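Local coordinates for protein prolyl endopeptidase (Myxococcus xanthus, PDB 2BKL) that probably hydrolyses oligopeptides on the carboxyl side of proline, and more weakly of alanine, as a serine endopeptidase of the S9A family, at residues Asp196-Tyr206 and Thr217-Pro226. Sequence-based numbering, arbitrary orientation.
Sequences DERPGYTTIRY and TVVHERTGDP
A classic beta bulge interrupts the antiparallel pairing of strands 203-208 and 217-220: Val219 and His220 both face Ile204. Ile204 O receives two amides from the same face of its carbonyl plane, Val219 N at 2.8 Å and His220 N at 3.2 Å, each tilted 28° from that plane. The return bond, Ile204 N to His220 O, lies in the carbonyl plane, and so does the one from Tyr206 N to Thr217 O, 3.0 Å long. The bulge leaves the Val219 side chain directed toward the partner strand, where its CB sits 3.8 Å from Ile204 CG2 while CG2, the branch beside its own backbone N, reaches over the amide of Tyr206. Thr203 CG2, placed anti to the backbone N, packs against Val218 CG1 at 3.7 Å.

These are the third and fourth strands of a four-stranded propeller blade, 217-220 being an edge strand. The chain then runs on towards strand 229-234 of the next blade; Ile204 and His220 also touch Leu230 there. Past the bulge the pairing ends but the two loops stay close, Gly200 CA lying 3.8 Å from Pro226 CA. Water 1 accepts from Thr223 N and can donate to Thr202 O, which meets Arg222 CA directly, while Gly224 N makes a weak bond to Gly200 O. Thr223 OG1 accepts from Asp225 N, forming an ST turn, and also bonds Thr228. The extended Arg222 chain lies alongside Tyr201, with CD 3.5 Å from Tyr201 CD2 and guanidinium and ring planes only 6° apart. At the far end the Pro226 ring packs beside the bent Glu197 side chain, CG lying 3.6 Å from Glu197 OE1. The adjacent Asp196 carboxylate forms a salt bridge with Arg572, tying this blade's loop to the hydrolase domain.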
ATOM      1  N   ASP A 196     -19.440   5.359  -6.408  1.00 11.39           N
ATOM      2  CA  ASP A 196     -19.148   5.575  -4.985  1.00 11.43           C
ATOM      3  C   ASP A 196     -19.888   4.641  -4.028  1.00 10.21           C
ATOM      4  O   ASP A 196     -19.453   4.450  -2.892  1.00 10.03           O
ATOM      5  CB  ASP A 196     -19.402   7.024  -4.576  1.00 15.24           C
ATOM      6  CG  ASP A 196     -20.852   7.388  -4.604  1.00 17.17           C
ATOM      7  OD1 ASP A 196     -21.399   7.445  -5.730  1.00 20.62           O
ATOM      8  OD2 ASP A 196     -21.534   7.674  -3.582  1.00 20.22           O
ATOM      9  N   GLU A 197     -20.995   4.055  -4.486  1.00  7.70           N
ATOM     10  CA  GLU A 197     -21.757   3.128  -3.641  1.00  8.77           C
ATOM     11  C   GLU A 197     -21.342   1.678  -3.835  1.00  7.06           C
ATOM     12  O   GLU A 197     -21.700   0.823  -3.035  1.00  6.79           O
ATOM     13  CB  GLU A 197     -23.250   3.272  -3.916  1.00 12.65           C
ATOM     14  CG  GLU A 197     -23.813   4.588  -3.372  1.00 17.94           C
ATOM     15  CD  GLU A 197     -23.911   4.621  -1.838  1.00 19.71           C
ATOM     16  OE1 GLU A 197     -24.259   3.585  -1.198  1.00 27.22           O
ATOM     17  OE2 GLU A 197     -23.675   5.705  -1.252  1.00 28.57           O
ATOM     18  N   ARG A 198     -20.626   1.405  -4.923  1.00  6.85           N
ATOM     19  CA  ARG A 198     -20.270   0.035  -5.281  1.00  7.46           C
ATOM     20  C   ARG A 198     -19.581  -0.764  -4.162  1.00  6.62           C
ATOM     21  O   ARG A 198     -19.830  -1.962  -4.057  1.00  6.73           O
ATOM     22  CB  ARG A 198     -19.427  -0.006  -6.550  1.00  8.18           C
ATOM     23  CG  ARG A 198     -19.436  -1.350  -7.266  1.00 13.61           C
ATOM     24  CD  ARG A 198     -18.504  -1.371  -8.423  1.00 15.11           C
ATOM     25  NE  ARG A 198     -18.481  -2.666  -9.089  1.00 16.80           N
ATOM     26  CZ  ARG A 198     -17.459  -3.066  -9.833  1.00 18.16           C
ATOM     27  NH1 ARG A 198     -16.404  -2.274  -9.971  1.00 19.83           N
ATOM     28  NH2 ARG A 198     -17.498  -4.246 -10.425  1.00 19.95           N
ATOM     29  N   PRO A 199     -18.693  -0.165  -3.368  1.00  6.80           N
ATOM     30  CA  PRO A 199     -18.054  -0.949  -2.303  1.00  7.53           C
ATOM     31  C   PRO A 199     -19.004  -1.606  -1.297  1.00  7.26           C
ATOM     32  O   PRO A 199     -18.596  -2.551  -0.603  1.00  8.93           O
ATOM     33  CB  PRO A 199     -17.125   0.054  -1.634  1.00  7.40           C
ATOM     34  CG  PRO A 199     -16.823   1.068  -2.621  1.00  8.43           C
ATOM     35  CD  PRO A 199     -18.116   1.193  -3.456  1.00  7.05           C
ATOM     36  N   GLY A 200     -20.236  -1.122  -1.217  1.00  6.45           N
ATOM     37  CA  GLY A 200     -21.206  -1.715  -0.315  1.00  7.13           C
ATOM     38  C   GLY A 200     -21.880  -2.957  -0.872  1.00  6.28           C
ATOM     39  O   GLY A 200     -22.751  -3.504  -0.199  1.00  8.19           O
ATOM     40  N   TYR A 201     -21.493  -3.424  -2.064  1.00  6.41           N
ATOM     41  CA  TYR A 201     -22.169  -4.545  -2.723  1.00  7.19           C
ATOM     42  C   TYR A 201     -21.376  -5.842  -2.776  1.00  8.05           C
ATOM     43  O   TYR A 201     -21.867  -6.851  -3.300  1.00  8.58           O
ATOM     44  CB  TYR A 201     -22.610  -4.130  -4.133  1.00  7.39           C
ATOM     45  CG  TYR A 201     -23.823  -3.228  -4.101  1.00  6.47           C
ATOM     46  CD1 TYR A 201     -23.700  -1.854  -3.913  1.00  7.52           C
ATOM     47  CD2 TYR A 201     -25.109  -3.754  -4.192  1.00  7.33           C
ATOM     48  CE1 TYR A 201     -24.810  -1.054  -3.864  1.00  7.22           C
ATOM     49  CE2 TYR A 201     -26.202  -2.936  -4.143  1.00  8.51           C
ATOM     50  CZ  TYR A 201     -26.053  -1.596  -3.982  1.00  7.36           C
ATOM     51  OH  TYR A 201     -27.152  -0.758  -3.931  1.00 12.60           O
ATOM     52  N   THR A 202     -20.193  -5.838  -2.188  1.00  7.31           N
ATOM     53  CA  THR A 202     -19.366  -7.039  -2.109  1.00  8.17           C
ATOM     54  C   THR A 202     -20.145  -8.150  -1.478  1.00  8.05           C
ATOM     55  O   THR A 202     -20.734  -7.957  -0.401  1.00  8.61           O
ATOM     56  CB  THR A 202     -18.104  -6.780  -1.273  1.00  8.47           C
ATOM     57  OG1 THR A 202     -17.412  -5.624  -1.782  1.00  9.18           O
ATOM     58  CG2 THR A 202     -17.113  -7.913  -1.418  1.00 10.98           C
ATOM     59  N   THR A 203     -20.024  -9.323  -2.080  1.00  8.02           N
ATOM     60  CA  THR A 203     -20.662 -10.517  -1.609  1.00  7.51           C
ATOM     61  C   THR A 203     -19.639 -11.637  -1.524  1.00  7.57           C
ATOM     62  O   THR A 203     -18.693 -11.671  -2.296  1.00  9.81           O
ATOM     63  CB  THR A 203     -21.774 -10.868  -2.613  1.00 11.53           C
ATOM     64  OG1 THR A 203     -22.658  -9.724  -2.718  1.00 15.64           O
ATOM     65  CG2 THR A 203     -22.632 -11.950  -2.116  1.00 14.66           C
ATOM     66  N   ILE A 204     -19.817 -12.567  -0.606  1.00  7.21           N
ATOM     67  CA  ILE A 204     -18.999 -13.772  -0.633  1.00  6.57           C
ATOM     68  C   ILE A 204     -19.728 -14.853  -1.404  1.00  7.01           C
ATOM     69  O   ILE A 204     -20.888 -15.108  -1.110  1.00  7.74           O
ATOM     70  CB  ILE A 204     -18.660 -14.277   0.771  1.00  7.66           C
ATOM     71  CG1 ILE A 204     -18.097 -13.167   1.659  1.00  7.82           C
ATOM     72  CG2 ILE A 204     -17.712 -15.489   0.689  1.00  7.93           C
ATOM     73  CD1 ILE A 204     -16.877 -12.457   1.164  1.00  8.12           C
ATOM     74  N   ARG A 205     -19.055 -15.425  -2.409  1.00  7.82           N
ATOM     75  CA  ARG A 205     -19.591 -16.513  -3.223  1.00  8.50           C
ATOM     76  C   ARG A 205     -18.654 -17.721  -3.210  1.00  7.64           C
ATOM     77  O   ARG A 205     -17.517 -17.617  -2.787  1.00  7.68           O
ATOM     78  CB  ARG A 205     -19.845 -16.047  -4.652  1.00  8.45           C
ATOM     79  CG  ARG A 205     -20.858 -14.881  -4.709  1.00  9.50           C
ATOM     80  CD  ARG A 205     -21.646 -14.830  -6.005  1.00 11.23           C
ATOM     81  NE  ARG A 205     -20.781 -14.794  -7.175  1.00 14.01           N
ATOM     82  CZ  ARG A 205     -21.237 -14.751  -8.435  1.00 15.27           C
ATOM     83  NH1 ARG A 205     -22.552 -14.694  -8.659  1.00 17.83           N
ATOM     84  NH2 ARG A 205     -20.394 -14.759  -9.460  1.00 15.34           N
ATOM     85  N   TYR A 206     -19.167 -18.862  -3.652  1.00  6.88           N
ATOM     86  CA  TYR A 206     -18.359 -20.071  -3.835  1.00  8.02           C
ATOM     87  C   TYR A 206     -18.454 -20.458  -5.285  1.00  9.78           C
ATOM     88  O   TYR A 206     -19.558 -20.625  -5.821  1.00  9.82           O
ATOM     89  CB  TYR A 206     -18.797 -21.252  -2.967  1.00  9.26           C
ATOM     90  CG  TYR A 206     -17.852 -22.435  -3.101  1.00  9.19           C
ATOM     91  CD1 TYR A 206     -16.710 -22.495  -2.351  1.00  8.42           C
ATOM     92  CD2 TYR A 206     -18.082 -23.462  -3.995  1.00  9.86           C
ATOM     93  CE1 TYR A 206     -15.805 -23.540  -2.476  1.00  9.59           C
ATOM     94  CE2 TYR A 206     -17.187 -24.517  -4.129  1.00  9.39           C
ATOM     95  CZ  TYR A 206     -16.052 -24.552  -3.349  1.00 10.14           C
ATOM     96  OH  TYR A 206     -15.168 -25.602  -3.501  1.00 10.78           O
ATOM     97  N   THR A 217     -22.787 -20.170  -5.425  1.00 13.95           N
ATOM     98  CA  THR A 217     -23.624 -19.954  -4.247  1.00 16.52           C
ATOM     99  C   THR A 217     -23.256 -18.646  -3.574  1.00 13.68           C
ATOM    100  O   THR A 217     -22.079 -18.251  -3.524  1.00 12.04           O
ATOM    101  CB  THR A 217     -23.578 -21.114  -3.216  1.00 19.72           C
ATOM    102  OG1 THR A 217     -22.271 -21.257  -2.687  1.00 25.30           O
ATOM    103  CG2 THR A 217     -23.846 -22.441  -3.877  1.00 23.35           C
ATOM    104  N   VAL A 218     -24.277 -17.973  -3.070  1.00 14.27           N
ATOM    105  CA  VAL A 218     -24.116 -16.815  -2.224  1.00 11.99           C
ATOM    106  C   VAL A 218     -23.884 -17.299  -0.804  1.00 11.70           C
ATOM    107  O   VAL A 218     -24.773 -17.873  -0.162  1.00 15.23           O
ATOM    108  CB  VAL A 218     -25.346 -15.880  -2.282  1.00 13.43           C
ATOM    109  CG1 VAL A 218     -25.113 -14.664  -1.442  1.00 15.97           C
ATOM    110  CG2 VAL A 218     -25.659 -15.501  -3.759  1.00 17.73           C
ATOM    111  N   VAL A 219     -22.648 -17.119  -0.351  1.00  8.76           N
ATOM    112  CA  VAL A 219     -22.203 -17.534   0.959  1.00  9.23           C
ATOM    113  C   VAL A 219     -22.539 -16.510   2.039  1.00  8.86           C
ATOM    114  O   VAL A 219     -22.924 -16.861   3.144  1.00 11.55           O
ATOM    115  CB  VAL A 219     -20.698 -17.824   0.897  1.00  9.22           C
ATOM    116  CG1 VAL A 219     -20.101 -18.062   2.265  1.00  9.95           C
ATOM    117  CG2 VAL A 219     -20.458 -18.980  -0.032  1.00 10.68           C
ATOM    118  N   HIS A 220     -22.352 -15.235   1.732  1.00  7.53           N
ATOM    119  CA  HIS A 220     -22.702 -14.170   2.658  1.00  8.24           C
ATOM    120  C   HIS A 220     -23.116 -12.960   1.858  1.00  9.22           C
ATOM    121  O   HIS A 220     -22.403 -12.540   0.951  1.00 11.11           O
ATOM    122  CB  HIS A 220     -21.505 -13.827   3.562  1.00  8.65           C
ATOM    123  CG  HIS A 220     -21.851 -12.962   4.741  1.00  8.40           C
ATOM    124  ND1 HIS A 220     -22.216 -11.639   4.620  1.00 10.66           N
ATOM    125  CD2 HIS A 220     -21.846 -13.225   6.072  1.00 10.28           C
ATOM    126  CE1 HIS A 220     -22.465 -11.137   5.815  1.00 12.93           C
ATOM    127  NE2 HIS A 220     -22.245 -12.077   6.716  1.00 13.32           N
ATOM    128  N   GLU A 221     -24.274 -12.398   2.185  1.00 10.20           N
ATOM    129  CA  GLU A 221     -24.792 -11.260   1.442  1.00 10.38           C
ATOM    130  C   GLU A 221     -24.017  -9.988   1.769  1.00 10.60           C
ATOM    131  O   GLU A 221     -23.231  -9.921   2.714  1.00 10.31           O
ATOM    132  CB  GLU A 221     -26.289 -11.066   1.746  1.00 16.55           C
ATOM    133  CG  GLU A 221     -27.170 -12.151   1.145  1.00 23.24           C
ATOM    134  CD  GLU A 221     -28.646 -11.878   1.371  1.00 25.44           C
ATOM    135  OE1 GLU A 221     -29.019 -11.584   2.538  1.00 33.47           O
ATOM    136  OE2 GLU A 221     -29.437 -11.940   0.396  1.00 32.41           O
ATOM    137  N   ARG A 222     -24.280  -8.968   0.979  1.00 10.81           N
ATOM    138  CA  ARG A 222     -23.581  -7.706   1.107  1.00  8.63           C
ATOM    139  C   ARG A 222     -23.958  -7.006   2.405  1.00  8.98           C
ATOM    140  O   ARG A 222     -24.985  -7.301   2.998  1.00  9.39           O
ATOM    141  CB  ARG A 222     -23.932  -6.795  -0.073  1.00  9.87           C
ATOM    142  CG  ARG A 222     -25.333  -6.221  -0.010  1.00 10.67           C
ATOM    143  CD  ARG A 222     -25.772  -5.611  -1.324  1.00 13.59           C
ATOM    144  NE  ARG A 222     -27.115  -5.055  -1.248  1.00 14.05           N
ATOM    145  CZ  ARG A 222     -28.219  -5.763  -1.410  1.00 16.68           C
ATOM    146  NH1 ARG A 222     -28.160  -7.058  -1.699  1.00 19.28           N
ATOM    147  NH2 ARG A 222     -29.396  -5.156  -1.307  1.00 20.28           N
ATOM    148  N   THR A 223     -23.128  -6.068   2.829  1.00  8.54           N
ATOM    149  CA  THR A 223     -23.457  -5.215   3.958  1.00  8.63           C
ATOM    150  C   THR A 223     -24.345  -4.060   3.543  1.00  8.78           C
ATOM    151  O   THR A 223     -25.046  -3.500   4.371  1.00 11.61           O
ATOM    152  CB  THR A 223     -22.193  -4.588   4.577  1.00  8.70           C
ATOM    153  OG1 THR A 223     -21.577  -3.706   3.632  1.00  9.41           O
ATOM    154  CG2 THR A 223     -21.162  -5.657   4.961  1.00 11.42           C
ATOM    155  N   GLY A 224     -24.289  -3.668   2.278  1.00  7.31           N
ATOM    156  CA  GLY A 224     -24.982  -2.484   1.834  1.00  7.72           C
ATOM    157  C   GLY A 224     -24.410  -1.158   2.317  1.00  8.53           C
ATOM    158  O   GLY A 224     -25.070  -0.124   2.237  1.00 11.47           O
ATOM    159  N   ASP A 225     -23.184  -1.198   2.831  1.00  8.53           N
ATOM    160  CA  ASP A 225     -22.548  -0.056   3.456  1.00  7.73           C
ATOM    161  C   ASP A 225     -21.202   0.180   2.779  1.00  6.99           C
ATOM    162  O   ASP A 225     -20.278  -0.611   2.944  1.00  6.30           O
ATOM    163  CB  ASP A 225     -22.352  -0.371   4.940  1.00  8.08           C
ATOM    164  CG  ASP A 225     -21.821   0.787   5.721  1.00  9.38           C
ATOM    165  OD1 ASP A 225     -21.349   1.764   5.098  1.00 11.65           O
ATOM    166  OD2 ASP A 225     -21.872   0.795   6.990  1.00 12.17           O
ATOM    167  N   PRO A 226     -21.097   1.243   1.997  1.00  6.52           N
ATOM    168  CA  PRO A 226     -19.876   1.469   1.206  1.00  8.50           C
ATOM    169  C   PRO A 226     -18.716   1.979   2.071  1.00  7.10           C
ATOM    170  O   PRO A 226     -17.643   2.248   1.526  1.00  8.35           O
ATOM    171  CB  PRO A 226     -20.322   2.509   0.177  1.00  8.57           C
ATOM    172  CG  PRO A 226     -21.364   3.289   0.918  1.00  9.72           C
ATOM    173  CD  PRO A 226     -22.109   2.297   1.771  1.00  7.40           C
TER
HETATM  174  O   HOH W   1     -20.706  -5.807   1.349  1.00 13.95           O